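Local structure of spondin-1 (Homo sapiens, 2ZOU) at residues 111-114 / 115-119. The protein is a secreted extracellular-matrix glycoprotein, also called F-spondin, that probably acts in cell adhesion, here represented by its beta-sandwich reeler domain. Sequence-based numbering, arbitrary orientation.
Sequences IAPP and AGTGC
Pro114 and Thr117 close a type II beta turn, in which Thr117 N donates to Pro114 O over 3.2 Å with an N-H...O angle of 146°. Gly116, at the third position, has a positive phi, and at its backbone angles a CB would press against the carbonyl oxygen of Ala115. The same Pro114 O takes a second, shorter bond from Thr117 OG1 at 2.7 Å, the hydroxyl lying 16° off the carbonyl plane; one acceptor is thus gripped by both the backbone and the side chain of Thr117. The torsion explains this: with chi1 at -62°, OG1 sits beside its own backbone N and CG2 lies anti to that N, where it packs on Pro113 CG at 3.6 Å. OG1 lies 3.4 Å from Pro113 CB, the two side chains crossing nearly at right angles. A valine at Thr117 would probably leave Pro114 O with the turn's backbone bond but without its hydroxyl mate. The turn lies at the surface between strand 105-111 of one sheet and strand 120-127 of the other, with Tyr35 against Pro113 and Thr117; the Glu146 carboxylate accepts from Gly116 N and Gly118 N, beside the Cys119-Cys145 disulfide that ties the connection's end to the residue just after strand 131-144.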
loop_
_atom_site.group_PDB
_atom_site.type_symbol
_atom_site.label_atom_id
_atom_site.label_comp_id
_atom_site.label_asym_id
_atom_site.label_seq_id
_atom_site.Cartn_x
_atom_site.Cartn_y
_atom_site.Cartn_z
ATOM N N ILE A 111 -2.493 6.987 8.062
ATOM C CA ILE A 111 -2.809 7.362 9.426
ATOM C C ILE A 111 -3.423 6.156 10.114
ATOM O O ILE A 111 -4.449 5.636 9.659
ATOM C CB ILE A 111 -3.776 8.551 9.471
ATOM C CG1 ILE A 111 -3.206 9.721 8.662
ATOM C CG2 ILE A 111 -4.064 8.931 10.953
ATOM C CD1 ILE A 111 -4.171 10.903 8.470
ATOM N N ALA A 112 -2.781 5.689 11.189
ATOM C CA ALA A 112 -3.135 4.423 11.808
ATOM C C ALA A 112 -4.506 4.473 12.477
ATOM O O ALA A 112 -4.900 5.496 13.039
ATOM C CB ALA A 112 -2.069 3.989 12.813
ATOM N N PRO A 113 -5.228 3.342 12.427
ATOM C CA PRO A 113 -6.606 3.280 12.930
ATOM C C PRO A 113 -6.712 3.197 14.463
ATOM O O PRO A 113 -5.702 3.013 15.135
ATOM C CB PRO A 113 -7.124 1.987 12.299
ATOM C CG PRO A 113 -5.906 1.111 12.241
ATOM C CD PRO A 113 -4.784 2.048 11.859
ATOM N N PRO A 114 -7.932 3.346 15.015
ATOM C CA PRO A 114 -8.151 3.248 16.458
ATOM C C PRO A 114 -7.715 1.923 17.089
ATOM O O PRO A 114 -7.703 0.874 16.427
ATOM C CB PRO A 114 -9.675 3.366 16.582
ATOM C CG PRO A 114 -10.084 4.158 15.408
ATOM C CD PRO A 114 -9.176 3.691 14.301
ATOM N N ALA A 115 -7.406 1.982 18.386
ATOM C CA ALA A 115 -7.048 0.797 19.143
ATOM C C ALA A 115 -8.171 -0.222 18.988
ATOM O O ALA A 115 -9.353 0.148 18.981
ATOM C CB ALA A 115 -6.859 1.146 20.609
ATOM N N GLY A 116 -7.802 -1.496 18.871
ATOM C CA GLY A 116 -8.777 -2.569 18.692
ATOM C C GLY A 116 -8.982 -2.968 17.242
ATOM O O GLY A 116 -9.627 -3.964 16.949
ATOM N N THR A 117 -8.411 -2.201 16.313
ATOM C CA THR A 117 -8.536 -2.537 14.894
ATOM C C THR A 117 -7.794 -3.831 14.550
ATOM O O THR A 117 -8.158 -4.529 13.607
ATOM C CB THR A 117 -8.067 -1.362 13.993
ATOM O OG1 THR A 117 -8.908 -0.226 14.241
ATOM C CG2 THR A 117 -8.137 -1.729 12.502
ATOM N N GLY A 118 -6.759 -4.135 15.327
ATOM C CA GLY A 118 -5.959 -5.332 15.127
ATOM C C GLY A 118 -4.881 -5.169 14.066
ATOM O O GLY A 118 -4.562 -4.064 13.606
ATOM N N CYS A 119 -4.309 -6.297 13.680
ATOM C CA CYS A 119 -3.213 -6.300 12.719
ATOM C C CYS A 119 -3.677 -5.792 11.373
ATOM O O CYS A 119 -4.742 -6.171 10.894
ATOM C CB CYS A 119 -2.623 -7.702 12.571
ATOM S SG CYS A 119 -1.776 -8.283 14.055
#